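Local coordinates for protein PHOX (Pseudomonas fluorescens, PDB 4A9V) that hydrolyses phosphate monoesters as an alkaline phosphatase, a beta-propeller enzyme whose cofactor combines a mu-oxo-diiron group with calcium ions, at residues S52-A57 with L97-G102; P41-G46 with Q60-G65; G295-K300 with L324-F329; K340-W345 with T443-L448. One frame throughout, in Å; residues are numbered along the deposited sequence. Where two conformers were deposited one is given.

Contact 1. Residues S52-A57 with L97-G102; sequences SGNGTA and LYPHGG. With EDO (1,2-ethanediol), chain J.
Gly53 packs closely on Pro99: the carbonyl oxygen Gly53 O is 3.2 Å from Pro99 CD, and Gly53 CA is 4.5 Å from Pro99 CA. This is the tight part of a loop-to-loop contact, one loop running into helix 57-60 and the other leaving helix 94-97. A CB on Gly53 would run into Tyr98 C and Pro99 N. The backbone also turns there with phi at 92°, where a side chain would press on the preceding carbonyl, so glycine is called for twice over. Next to it Gly53 O and Leu97 O stand 3.4 Å apart, two acceptors with no proton to share. Lys112 of helix 107-115 hydrogen-bonds to Leu97 O and to Gly55 O, tying both loops to a third element.

The outer side is looser. Asn54 leaves the backbone away from the other loop, but with CG beside its own backbone N (chi1 -72°) the amide swings back, and ND2 comes 3.2 Å from Pro99 CG. Water 1 donates to Ser52 O, at 3.3 Å, and to Pro99 O, at 2.9 Å. A 1,2-ethanediol, probably from the crystallisation liquor, gives its O2 proton to Tyr98 O at 2.8 Å and is also bonded to Lys568. Tyr98 O further accepts Gly101 N in a type I turn.

Because the backbone groups brought together are carbonyl oxygens and a proline without an N-H, the polar links seen between the loops use borrowed donors: water 1 and the Lys112 ammonium.

Contact 2. Residues P41-G46 with Q60-G65; sequences PLHKNG and QEVQFG
Leu42 and Val62 are joined by one straight backbone bond, Leu42 N to Val62 O, 3.1 Å long with 166° at the hydrogen and the donor in the carbonyl plane. It belongs to a lone beta bridge, Pro41 with Gln63, between two loops that pack beside the outermost strand, 130-144, of a four-stranded antiparallel sheet in the beta-propeller. Each loop carries a turn: type II from His43 to Gly46, type I from Gln60 to Gln63.

The side chains spread round this bridge in different directions. His43 and Val62 cross at about a right angle. Having CG beside its backbone N (chi1 -54°) places the imidazole next to Val62, so that His43 CD2 lies 3.9 Å from Val62 CB and Val62 CG1 sits at the ring edge, in its plane. Leu42 CB covers one face of the same ring, over its centre. Leu42 itself reaches the other way, its CD2 passing 4.2 Å from Phe64 CB, while the Phe64 ring leads off from the contact. Leu42 also touches Phe133, Arg142 and Ile122, which places it between the loops and the sheet. Gln63 lays its CG 3.9 Å from Pro41 CA, and its extended chain carries NE2 to Pro47 O. Gln60 NE2 closes the second loop by donating to Phe64 O from above the carbonyl plane.

Val62 O has a second donor: water 2 gives it a proton at 2.9 Å and takes the His43 N proton, also at 2.9 Å.

Contact 3. Residues G295-K300 with L324-F329; sequences GEFIYK and LYVARF
Val326 CG2 is the bump on which this contact closes. It sits 3.5 Å from Phe297 CB and 3.3 Å from Ile298 O, and it rides over one face of the Tyr299 ring, 4.0 Å from the centroid and offset toward the rim. The valine reaches this hollow because CG2 stands opposite its own backbone N, while CG1 takes the place between N and the carbonyl carbon (chi1 69°). Ala375 of helix 371-377 presses on Phe297, Tyr299 and Val326 alike, and Phe270 stacks on the Tyr299 ring. A serine in place of Tyr299 would probably leave the Val326 methyl and Phe270 without their ring face and open a gap beneath the helix.

Strands 296-303 and 322-329 are antiparallel neighbours in a propeller sheet. Lys300 and Tyr325 form a hydrogen-bonded pair, Tyr325 N to Lys300 O at 2.7 Å and Lys300 N to Tyr325 O at 2.9 Å. On the Ile298 side of Tyr299 the strands part: Ala327 N still reaches Ile298 O, but water 3 stands between Ile298 N and Ala327 O.

On the face of Lys300 and Tyr325, the tyrosine ring turns its edge to Lys300 O, and Lys300 NZ runs on to His439 O. Ile298 reaches Phe329, its CD1 4.0 Å from Phe329 CZ, where the two side chains cross at about a right angle.

Contact 4. Residues K340-W345 with T443-L448; sequences KGQGQW and TFAWDL
Two hydrogen-bonded antiparallel pairs, Gly341 with Trp446 and Gly343 with Phe444, hold these strands by four backbone bonds; Gly341 N to Trp446 O and Trp446 N to Gly341 O are both 2.9 Å. On the face of Gln342 and Thr443, water 4 accepts from Gln342 NE2 and lies 2.7 Å from Thr443 OG1.

Trp446 has CG between its backbone N and carbonyl carbon (chi1 67°), which folds the indole back across the partner strand. Gly341 N lies over the ring centre, and Gly341 CA is 3.8 Å from the five-membered centroid. NE1 is bonded to Asp330 OD1 and, weakly, to Gln342 O. With an alanine in place of Trp446, Asp330 OD1 would probably lose this donor and Gly341 its covering ring.

Phe444 repeats the fold-back: Gly343 CA meets its ring face, 3.9 Å from the centroid. A CB on either glycine would strike the ring above it. Farther along, Phe444 CE2 packs 3.7 Å from Trp345 CE2, the rings oblique at 54°.

Aromatic rings covering cross-strand glycines in this way are a known antiparallel sheet pairing; here it joins strands 340-347 and 443-451, far apart in sequence, within a propeller sheet.

In the fold
The four contacts fall into two groups on opposite sides of the chain's centre. Contacts 1 and 2 lie 16 Å apart, centre to centre, and their segments alternate along the chain: 41-46 and 52-57 come before helix 57-60 or run into it, 60-65 leaves it, and 97-102 follows helix 94-97. Contacts 3 and 4, centres 12 Å apart, touch within one sheet: Arg328 O lies 2.9 Å from Gln344 N, a probable hydrogen bond, and Ala327 CB packs 3.5 Å from Trp345 CZ3. Contact 3 lies nearest the cofactor, the Ile298 side chain about 9 Å from those of the calcium ligands Glu273 and Glu387 and about 12 Å from the mu-oxo-diiron. The centres of contacts 1 and 4 are 49 Å apart.

Contact 1. Residues S52-A57 with L97-G102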
loop_
_atom_site.group_PDB
_atom_site.type_symbol
_atom_site.label_atom_id
_atom_site.label_comp_id
_atom_site.label_asym_id
_atom_site.label_seq_id
_atom_site.Cartn_x
_atom_site.Cartn_y
_atom_site.Cartn_z
ATOM N N SER A 52 -25.145 10.554 -9.676
ATOM C CA SER A 52 -26.057 11.068 -8.658
ATOM C C SER A 52 -25.876 10.388 -7.310
ATOM O O SER A 52 -26.500 10.783 -6.330
ATOM C CB SER A 52 -27.505 10.886 -9.102
ATOM O OG SER A 52 -27.868 9.517 -9.078
ATOM N N GLY A 53 -25.152 9.275 -7.294
ATOM C CA GLY A 53 -25.006 8.501 -6.072
ATOM C C GLY A 53 -26.027 7.391 -5.891
ATOM O O GLY A 53 -25.959 6.647 -4.919
ATOM N N ASN A 54 -26.998 7.300 -6.795
ATOM C CA ASN A 54 -28.099 6.362 -6.629
ATOM C C ASN A 54 -27.783 4.946 -7.109
ATOM O O ASN A 54 -28.625 4.059 -6.978
ATOM C CB ASN A 54 -29.359 6.874 -7.339
ATOM C CG ASN A 54 -29.992 8.051 -6.625
ATOM O OD1 ASN A 54 -30.016 9.168 -7.143
ATOM N ND2 ASN A 54 -30.438 7.821 -5.409
ATOM N N GLY A 55 -26.548 4.697 -7.534
ATOM C CA GLY A 55 -26.151 3.336 -7.869
ATOM C C GLY A 55 -26.321 2.400 -6.680
ATOM O O GLY A 55 -26.133 2.793 -5.530
ATOM N N THR A 56 -26.680 1.155 -6.955
ATOM C CA THR A 56 -26.928 0.187 -5.895
ATOM C C THR A 56 -25.640 -0.485 -5.406
ATOM O O THR A 56 -24.622 -0.499 -6.097
ATOM C CB THR A 56 -27.907 -0.898 -6.358
ATOM O OG1 THR A 56 -27.291 -1.653 -7.405
ATOM C CG2 THR A 56 -29.210 -0.281 -6.858
ATOM N N ALA A 57 -25.739 -1.152 -4.262
ATOM C CA ALA A 57 -24.664 -2.011 -3.784
ATOM C C ALA A 57 -24.355 -3.114 -4.783
ATOM O O ALA A 57 -23.191 -3.389 -5.068
ATOM C CB ALA A 57 -25.024 -2.610 -2.438
ATOM N N LEU A 97 -20.276 8.773 -2.388
ATOM C CA LEU A 97 -20.780 7.420 -2.583
ATOM C C LEU A 97 -22.312 7.382 -2.575
ATOM O O LEU A 97 -22.926 6.650 -3.350
ATOM C CB LEU A 97 -20.224 6.487 -1.505
ATOM C CG LEU A 97 -20.685 5.030 -1.598
ATOM C CD1 LEU A 97 -20.279 4.402 -2.925
ATOM C CD2 LEU A 97 -20.144 4.223 -0.428
ATOM N N TYR A 98 -22.909 8.111 -1.635
ATOM C CA TYR A 98 -24.353 8.082 -1.403
ATOM C C TYR A 98 -24.969 9.395 -1.882
ATOM O O TYR A 98 -24.351 10.446 -1.747
ATOM C CB TYR A 98 -24.648 7.921 0.091
ATOM C CG TYR A 98 -23.963 6.737 0.737
ATOM C CD1 TYR A 98 -24.240 5.436 0.334
ATOM C CD2 TYR A 98 -23.045 6.925 1.760
ATOM C CE1 TYR A 98 -23.667 4.351 0.976
ATOM C CE2 TYR A 98 -22.484 5.851 2.428
ATOM C CZ TYR A 98 -22.771 4.569 2.014
ATOM O OH TYR A 98 -22.148 3.518 2.663
ATOM N N PRO A 99 -26.253 9.371 -2.269
ATOM C CA PRO A 99 -26.884 10.645 -2.638
ATOM C C PRO A 99 -26.934 11.615 -1.466
ATOM O O PRO A 99 -26.811 12.824 -1.658
ATOM C CB PRO A 99 -28.300 10.246 -3.063
ATOM C CG PRO A 99 -28.267 8.778 -3.280
ATOM C CD PRO A 99 -27.156 8.223 -2.438
ATOM N N HIS A 100 -27.113 11.075 -0.264
ATOM C CA HIS A 100 -27.203 11.888 0.942
ATOM C C HIS A 100 -25.861 12.424 1.383
ATOM O O HIS A 100 -25.805 13.357 2.188
ATOM C CB HIS A 100 -27.873 11.108 2.078
ATOM C CG HIS A 100 -27.237 9.770 2.373
ATOM N ND1 HIS A 100 -26.052 9.657 3.008
ATOM C CD2 HIS A 100 -27.720 8.472 2.214
ATOM C CE1 HIS A 100 -25.794 8.357 3.244
ATOM N NE2 HIS A 100 -26.797 7.630 2.726
ATOM N N GLY A 101 -24.771 11.841 0.882
ATOM C CA GLY A 101 -23.435 12.361 1.144
ATOM C C GLY A 101 -22.923 12.184 2.565
ATOM O O GLY A 101 -21.918 12.788 2.930
ATOM N N GLY A 102 -23.579 11.335 3.352
ATOM C CA GLY A 102 -23.226 11.161 4.760
ATOM C C GLY A 102 -23.003 9.712 5.163
ATOM O O GLY A 102 -22.684 8.852 4.333
HETATM C C1 EDO J . -24.149 14.014 -4.618
HETATM O O1 EDO J . -23.812 13.396 -5.866
HETATM C C2 EDO J . -23.659 13.147 -3.457
HETATM O O2 EDO J . -23.363 11.827 -3.943
HETATM O O HOH W 1 -26.698 13.510 -4.486
#

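Contact 2. Residues P41-G46 with Q60-G65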
loop_
_atom_site.group_PDB
_atom_site.type_symbol
_atom_site.label_atom_id
_atom_site.label_comp_id
_atom_site.label_asym_id
_atom_site.label_seq_id
_atom_site.Cartn_x
_atom_site.Cartn_y
_atom_site.Cartn_z
ATOM N N PRO A 41 -18.376 -0.028 -15.017
ATOM C CA PRO A 41 -18.780 -1.432 -15.051
ATOM C C PRO A 41 -17.715 -2.311 -15.696
ATOM O O PRO A 41 -17.122 -1.938 -16.712
ATOM C CB PRO A 41 -20.071 -1.421 -15.880
ATOM C CG PRO A 41 -20.031 -0.138 -16.641
ATOM C CD PRO A 41 -19.324 0.832 -15.749
ATOM N N LEU A 42 -17.508 -3.495 -15.131
ATOM C CA LEU A 42 -16.469 -4.385 -15.622
ATOM C C LEU A 42 -16.963 -5.362 -16.678
ATOM O O LEU A 42 -16.155 -5.855 -17.463
ATOM C CB LEU A 42 -15.842 -5.170 -14.471
ATOM C CG LEU A 42 -15.177 -4.338 -13.377
ATOM C CD1 LEU A 42 -14.387 -5.267 -12.464
ATOM C CD2 LEU A 42 -14.275 -3.249 -13.938
ATOM N N HIS A 43 -18.246 -5.708 -16.636
ATOM C CA HIS A 43 -18.768 -6.823 -17.426
ATOM C C HIS A 43 -19.656 -6.358 -18.543
ATOM O O HIS A 43 -20.101 -5.206 -18.579
ATOM C CB HIS A 43 -19.508 -7.801 -16.528
ATOM C CG HIS A 43 -18.685 -8.273 -15.362
ATOM N ND1 HIS A 43 -17.458 -8.809 -15.513
ATOM C CD2 HIS A 43 -18.921 -8.208 -13.999
ATOM C CE1 HIS A 43 -16.950 -9.097 -14.302
ATOM N NE2 HIS A 43 -17.866 -8.774 -13.378
ATOM N N LYS A 44 -19.829 -7.223 -19.532
ATOM C CA LYS A 44 -20.667 -6.881 -20.666
ATOM C C LYS A 44 -22.059 -6.475 -20.190
ATOM O O LYS A 44 -22.690 -7.161 -19.390
ATOM C CB LYS A 44 -20.752 -8.044 -21.650
ATOM C CG LYS A 44 -21.509 -7.709 -22.924
ATOM C CD LYS A 44 -21.378 -8.827 -23.942
ATOM C CE LYS A 44 -22.526 -8.812 -24.937
ATOM N NZ LYS A 44 -22.369 -9.870 -25.972
ATOM N N ASN A 45 -22.541 -5.364 -20.738
ATOM C CA ASN A 45 -23.856 -4.826 -20.406
ATOM C C ASN A 45 -23.999 -4.455 -18.937
ATOM O O ASN A 45 -25.109 -4.288 -18.442
ATOM C CB ASN A 45 -24.963 -5.812 -20.789
ATOM C CG ASN A 45 -25.070 -6.008 -22.285
ATOM O OD1 ASN A 45 -24.779 -5.093 -23.059
ATOM N ND2 ASN A 45 -25.361 -7.236 -22.702
ATOM N N GLY A 46 -22.877 -4.212 -18.273
ATOM C CA GLY A 46 -22.916 -3.893 -16.858
ATOM C C GLY A 46 -23.480 -2.510 -16.601
ATOM O O GLY A 46 -23.565 -1.683 -17.500
ATOM N N GLN A 60 -22.323 -1.804 -7.531
ATOM C CA GLN A 60 -20.957 -1.496 -7.141
ATOM C C GLN A 60 -20.112 -2.770 -7.033
ATOM O O GLN A 60 -18.912 -2.735 -7.311
ATOM C CB GLN A 60 -20.925 -0.708 -5.831
ATOM C CG GLN A 60 -19.522 -0.325 -5.371
ATOM C CD GLN A 60 -18.809 0.613 -6.325
ATOM O OE1 GLN A 60 -19.075 1.809 -6.367
ATOM N NE2 GLN A 60 -17.887 0.066 -7.097
ATOM N N GLU A 61 -20.759 -3.901 -6.746
ATOM C CA GLU A 61 -20.063 -5.187 -6.700
ATOM C C GLU A 61 -19.577 -5.663 -8.063
ATOM O O GLU A 61 -18.758 -6.580 -8.123
ATOM C CB GLU A 61 -20.944 -6.259 -6.046
ATOM C CG GLU A 61 -21.138 -6.013 -4.553
ATOM C CD GLU A 61 -22.150 -6.929 -3.882
ATOM O OE1 GLU A 61 -22.935 -7.607 -4.575
ATOM O OE2 GLU A 61 -22.299 -6.823 -2.646
ATOM N N VAL A 62 -20.047 -5.034 -9.143
ATOM C CA VAL A 62 -19.603 -5.368 -10.499
ATOM C C VAL A 62 -19.030 -4.148 -11.228
ATOM O O VAL A 62 -18.889 -4.150 -12.451
ATOM C CB VAL A 62 -20.728 -6.019 -11.347
ATOM C CG1 VAL A 62 -21.105 -7.373 -10.765
ATOM C CG2 VAL A 62 -21.945 -5.113 -11.459
ATOM N N GLN A 63 -18.639 -3.140 -10.453
ATOM C CA GLN A 63 -18.005 -1.931 -10.972
ATOM C C GLN A 63 -16.635 -1.765 -10.327
ATOM O O GLN A 63 -16.409 -2.195 -9.199
ATOM C CB GLN A 63 -18.859 -0.697 -10.656
ATOM C CG GLN A 63 -20.150 -0.635 -11.456
ATOM C CD GLN A 63 -21.175 0.316 -10.867
ATOM O OE1 GLN A 63 -21.182 0.603 -9.660
ATOM N NE2 GLN A 63 -22.108 0.742 -11.703
ATOM N N PHE A 64 -15.725 -1.136 -11.060
ATOM C CA PHE A 64 -14.431 -0.763 -10.518
ATOM C C PHE A 64 -14.630 -0.081 -9.163
ATOM O O PHE A 64 -15.492 0.782 -9.007
ATOM C CB PHE A 64 -13.713 0.175 -11.492
ATOM C CG PHE A 64 -12.245 0.328 -11.224
ATOM C CD1 PHE A 64 -11.365 -0.696 -11.537
ATOM C CD2 PHE A 64 -11.740 1.516 -10.734
ATOM C CE1 PHE A 64 -10.009 -0.542 -11.344
ATOM C CE2 PHE A 64 -10.382 1.678 -10.533
ATOM C CZ PHE A 64 -9.514 0.643 -10.832
ATOM N N GLY A 65 -13.835 -0.492 -8.182
ATOM C CA GLY A 65 -13.992 -0.005 -6.823
ATOM C C GLY A 65 -13.497 1.415 -6.665
ATOM O O GLY A 65 -13.057 2.063 -7.622
HETATM O O HOH W 2 -20.372 -4.856 -14.794
#

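Contact 3. Residues G295-K300 with L324-F329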
loop_
_atom_site.group_PDB
_atom_site.type_symbol
_atom_site.label_atom_id
_atom_site.label_comp_id
_atom_site.label_asym_id
_atom_site.label_seq_id
_atom_site.Cartn_x
_atom_site.Cartn_y
_atom_site.Cartn_z
ATOM N N GLY A 295 5.284 4.672 15.065
ATOM C CA GLY A 295 5.967 3.870 16.059
ATOM C C GLY A 295 5.862 2.363 15.888
ATOM O O GLY A 295 6.256 1.625 16.792
ATOM N N GLU A 296 5.399 1.899 14.725
ATOM C CA GLU A 296 5.348 0.459 14.448
ATOM C C GLU A 296 6.522 0.041 13.544
ATOM O O GLU A 296 7.502 0.784 13.400
ATOM C CB GLU A 296 3.984 0.060 13.878
ATOM C CG GLU A 296 2.844 0.193 14.881
ATOM C CD GLU A 296 2.855 -0.806 16.034
ATOM O OE1 GLU A 296 3.659 -1.762 16.066
ATOM O OE2 GLU A 296 1.969 -0.670 16.901
ATOM N N PHE A 297 6.513 -1.211 13.087
ATOM C CA PHE A 297 7.737 -1.886 12.683
ATOM C C PHE A 297 7.792 -2.252 11.194
ATOM O O PHE A 297 6.799 -2.173 10.456
ATOM C CB PHE A 297 7.939 -3.148 13.519
ATOM C CG PHE A 297 7.806 -2.923 15.005
ATOM C CD1 PHE A 297 8.514 -1.911 15.629
ATOM C CD2 PHE A 297 7.011 -3.756 15.785
ATOM C CE1 PHE A 297 8.459 -1.753 17.001
ATOM C CE2 PHE A 297 6.918 -3.570 17.157
ATOM C CZ PHE A 297 7.632 -2.555 17.760
ATOM N N ILE A 298 8.983 -2.683 10.778
ATOM C CA ILE A 298 9.239 -3.261 9.460
ATOM C C ILE A 298 9.544 -4.750 9.622
ATOM O O ILE A 298 10.321 -5.145 10.490
ATOM C CB ILE A 298 10.425 -2.546 8.780
ATOM C CG1 ILE A 298 10.073 -1.079 8.517
ATOM C CG2 ILE A 298 10.813 -3.254 7.486
ATOM C CD1 ILE A 298 11.259 -0.210 8.159
ATOM N N TYR A 299 8.924 -5.556 8.764
ATOM C CA TYR A 299 8.949 -7.016 8.847
ATOM C C TYR A 299 9.520 -7.639 7.566
ATOM O O TYR A 299 9.599 -6.999 6.514
ATOM C CB TYR A 299 7.538 -7.571 9.090
ATOM C CG TYR A 299 6.897 -7.124 10.384
ATOM C CD1 TYR A 299 6.298 -5.871 10.494
ATOM C CD2 TYR A 299 6.802 -7.987 11.468
ATOM C CE1 TYR A 299 5.679 -5.476 11.667
ATOM C CE2 TYR A 299 6.156 -7.608 12.632
ATOM C CZ TYR A 299 5.606 -6.355 12.731
ATOM O OH TYR A 299 4.973 -6.015 13.904
ATOM N N LYS A 300 9.865 -8.919 7.651
ATOM C CA LYS A 300 10.434 -9.676 6.537
ATOM C C LYS A 300 10.024 -11.135 6.700
ATOM O O LYS A 300 10.309 -11.747 7.722
ATOM C CB LYS A 300 11.958 -9.554 6.560
ATOM C CG LYS A 300 12.706 -10.386 5.539
ATOM C CD LYS A 300 14.181 -10.413 5.921
ATOM C CE LYS A 300 15.055 -11.142 4.916
ATOM N NZ LYS A 300 16.457 -11.220 5.413
ATOM N N LEU A 324 8.893 -15.428 9.891
ATOM C CA LEU A 324 8.654 -13.983 9.950
ATOM C C LEU A 324 9.647 -13.333 10.902
ATOM O O LEU A 324 9.865 -13.823 12.009
ATOM C CB LEU A 324 7.217 -13.719 10.411
ATOM C CG LEU A 324 6.768 -12.257 10.426
ATOM C CD1 LEU A 324 6.710 -11.677 9.022
ATOM C CD2 LEU A 324 5.423 -12.142 11.119
ATOM N N TYR A 325 10.283 -12.268 10.418
ATOM C CA TYR A 325 11.255 -11.481 11.169
ATOM C C TYR A 325 10.762 -10.049 11.300
ATOM O O TYR A 325 9.965 -9.577 10.494
ATOM C CB TYR A 325 12.593 -11.456 10.430
ATOM C CG TYR A 325 13.220 -12.811 10.205
ATOM C CD1 TYR A 325 12.916 -13.567 9.076
ATOM C CD2 TYR A 325 14.200 -13.287 11.061
ATOM C CE1 TYR A 325 13.534 -14.781 8.841
ATOM C CE2 TYR A 325 14.811 -14.505 10.844
ATOM C CZ TYR A 325 14.462 -15.255 9.743
ATOM O OH TYR A 325 15.052 -16.481 9.530
ATOM N N VAL A 326 11.358 -9.327 12.242
ATOM C CA VAL A 326 11.114 -7.901 12.407
ATOM C C VAL A 326 12.457 -7.186 12.583
ATOM O O VAL A 326 13.425 -7.785 13.051
ATOM C CB VAL A 326 10.162 -7.642 13.594
ATOM C CG1 VAL A 326 10.833 -7.956 14.926
ATOM C CG2 VAL A 326 9.629 -6.216 13.555
ATOM N N ALA A 327 12.532 -5.930 12.148
ATOM C CA ALA A 327 13.793 -5.203 12.098
ATOM C C ALA A 327 14.122 -4.470 13.392
ATOM O O ALA A 327 13.258 -3.819 13.997
ATOM C CB ALA A 327 13.787 -4.213 10.942
ATOM N N ARG A 328 15.419 -4.443 13.696
ATOM C CA ARG A 328 16.000 -3.482 14.625
ATOM C C ARG A 328 17.091 -2.712 13.884
ATOM O O ARG A 328 17.802 -3.277 13.059
ATOM C CB ARG A 328 16.583 -4.197 15.853
ATOM C CG ARG A 328 16.999 -3.251 16.971
ATOM C CD ARG A 328 17.725 -3.961 18.100
ATOM N NE ARG A 328 16.865 -4.901 18.804
ATOM C CZ ARG A 328 17.309 -5.789 19.685
ATOM N NH1 ARG A 328 18.610 -5.901 19.903
ATOM N NH2 ARG A 328 16.470 -6.616 20.288
ATOM N N PHE A 329 17.138 -1.401 14.089
ATOM C CA PHE A 329 18.135 -0.538 13.464
ATOM C C PHE A 329 18.968 0.087 14.566
ATOM O O PHE A 329 18.407 0.582 15.553
ATOM C CB PHE A 329 17.457 0.587 12.682
ATOM C CG PHE A 329 16.590 0.112 11.547
ATOM C CD1 PHE A 329 15.262 -0.217 11.771
ATOM C CD2 PHE A 329 17.089 -0.001 10.258
ATOM C CE1 PHE A 329 14.462 -0.698 10.752
ATOM C CE2 PHE A 329 16.284 -0.478 9.234
ATOM C CZ PHE A 329 14.985 -0.875 9.493
HETATM O O HOH W 3 11.196 -2.202 12.827
#

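Contact 4. Residues K340-W345 with T443-L448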
loop_
_atom_site.group_PDB
_atom_site.type_symbol
_atom_site.label_atom_id
_atom_site.label_comp_id
_atom_site.label_asym_id
_atom_site.label_seq_id
_atom_site.Cartn_x
_atom_site.Cartn_y
_atom_site.Cartn_z
ATOM N N LYS A 340 24.136 6.782 8.332
ATOM C CA LYS A 340 24.399 5.382 7.936
ATOM C C LYS A 340 24.528 4.512 9.215
ATOM O O LYS A 340 25.204 4.928 10.161
ATOM C CB LYS A 340 25.727 5.290 7.145
ATOM C CG LYS A 340 25.800 6.082 5.838
ATOM C CD LYS A 340 27.218 6.110 5.258
ATOM C CE LYS A 340 27.317 6.920 3.966
ATOM N NZ LYS A 340 27.563 8.377 4.184
ATOM N N GLY A 341 24.091 3.247 9.167
ATOM C CA GLY A 341 24.352 2.317 10.255
ATOM C C GLY A 341 24.137 0.872 9.853
ATOM O O GLY A 341 24.203 0.525 8.672
ATOM N N GLN A 342 23.950 0.034 10.871
ATOM C CA GLN A 342 23.676 -1.390 10.700
ATOM C C GLN A 342 22.339 -1.724 11.345
ATOM O O GLN A 342 21.864 -1.016 12.235
ATOM C CB GLN A 342 24.767 -2.237 11.367
ATOM C CG GLN A 342 26.121 -2.153 10.682
ATOM C CD GLN A 342 26.240 -3.078 9.481
ATOM O OE1 GLN A 342 26.714 -2.673 8.414
ATOM N NE2 GLN A 342 25.940 -4.350 9.687
ATOM N N GLY A 343 21.747 -2.832 10.912
ATOM C CA GLY A 343 20.548 -3.350 11.539
ATOM C C GLY A 343 20.479 -4.854 11.415
ATOM O O GLY A 343 21.396 -5.498 10.891
ATOM N N GLN A 344 19.394 -5.415 11.930
ATOM C CA GLN A 344 19.233 -6.853 11.978
ATOM C C GLN A 344 17.774 -7.252 11.898
ATOM O O GLN A 344 16.871 -6.469 12.205
ATOM C CB GLN A 344 19.839 -7.422 13.259
ATOM C CG GLN A 344 19.153 -6.940 14.515
ATOM C CD GLN A 344 19.846 -7.398 15.774
ATOM O OE1 GLN A 344 19.833 -8.584 16.104
ATOM N NE2 GLN A 344 20.399 -6.452 16.521
ATOM N N TRP A 345 17.574 -8.503 11.499
ATOM C CA TRP A 345 16.277 -9.166 11.500
ATOM C C TRP A 345 16.192 -10.115 12.666
ATOM O O TRP A 345 17.106 -10.928 12.878
ATOM C CB TRP A 345 16.115 -9.949 10.197
ATOM C CG TRP A 345 16.056 -9.066 8.984
ATOM C CD1 TRP A 345 17.023 -8.904 8.005
ATOM C CD2 TRP A 345 15.028 -8.079 8.686
ATOM N NE1 TRP A 345 16.655 -7.932 7.114
ATOM C CE2 TRP A 345 15.457 -7.400 7.474
ATOM C CE3 TRP A 345 13.788 -7.773 9.226
ATOM C CZ2 TRP A 345 14.698 -6.396 6.893
ATOM C CZ3 TRP A 345 13.034 -6.766 8.630
ATOM C CH2 TRP A 345 13.473 -6.107 7.480
ATOM N N THR A 443 21.465 -9.607 8.816
ATOM C CA THR A 443 21.926 -8.245 9.074
ATOM C C THR A 443 22.049 -7.463 7.776
ATOM O O THR A 443 22.073 -8.039 6.683
ATOM C CB THR A 443 23.281 -8.210 9.816
ATOM O OG1 THR A 443 24.317 -8.685 8.953
ATOM C CG2 THR A 443 23.240 -9.075 11.071
ATOM N N PHE A 444 22.088 -6.140 7.917
ATOM C CA PHE A 444 22.153 -5.244 6.784
ATOM C C PHE A 444 22.804 -3.926 7.191
ATOM O O PHE A 444 22.874 -3.591 8.381
ATOM C CB PHE A 444 20.750 -5.003 6.205
ATOM C CG PHE A 444 19.736 -4.552 7.221
ATOM C CD1 PHE A 444 19.678 -3.224 7.618
ATOM C CD2 PHE A 444 18.858 -5.449 7.802
ATOM C CE1 PHE A 444 18.769 -2.805 8.573
ATOM C CE2 PHE A 444 17.942 -5.034 8.749
ATOM C CZ PHE A 444 17.861 -3.702 9.091
ATOM N N ALA A 445 23.283 -3.200 6.185
ATOM C CA ALA A 445 23.680 -1.810 6.332
ATOM C C ALA A 445 22.521 -0.923 5.886
ATOM O O ALA A 445 21.900 -1.196 4.871
ATOM C CB ALA A 445 24.905 -1.547 5.474
ATOM N N TRP A 446 22.256 0.154 6.614
ATOM C CA TRP A 446 21.192 1.081 6.238
ATOM C C TRP A 446 21.707 2.491 6.088
ATOM O O TRP A 446 22.734 2.868 6.670
ATOM C CB TRP A 446 20.025 1.014 7.231
ATOM C CG TRP A 446 20.355 1.507 8.618
ATOM C CD1 TRP A 446 20.747 0.749 9.706
ATOM C CD2 TRP A 446 20.334 2.886 9.096
ATOM N NE1 TRP A 446 20.972 1.548 10.801
ATOM C CE2 TRP A 446 20.755 2.842 10.491
ATOM C CE3 TRP A 446 20.065 4.109 8.513
ATOM C CZ2 TRP A 446 20.952 3.997 11.233
ATOM C CZ3 TRP A 446 20.238 5.260 9.276
ATOM C CH2 TRP A 446 20.699 5.206 10.594
ATOM N N ASP A 447 20.993 3.288 5.299
ATOM C CA ASP A 447 21.250 4.727 5.204
ATOM C C ASP A 447 19.944 5.439 4.883
ATOM O O ASP A 447 19.006 4.831 4.379
ATOM C CB ASP A 447 22.332 5.045 4.145
ATOM C CG ASP A 447 21.853 4.844 2.708
ATOM O OD1 ASP A 447 21.614 3.680 2.312
ATOM O OD2 ASP A 447 21.750 5.845 1.961
ATOM N N LEU A 448 19.871 6.727 5.200
ATOM C CA LEU A 448 18.726 7.525 4.748
ATOM C C LEU A 448 19.016 8.111 3.369
ATOM O O LEU A 448 19.788 9.059 3.210
ATOM C CB LEU A 448 18.344 8.612 5.738
ATOM C CG LEU A 448 17.730 8.109 7.053
ATOM C CD1 LEU A 448 17.246 9.276 7.903
ATOM C CD2 LEU A 448 16.600 7.111 6.832
HETATM O O HOH W 4 25.305 -6.396 7.848
#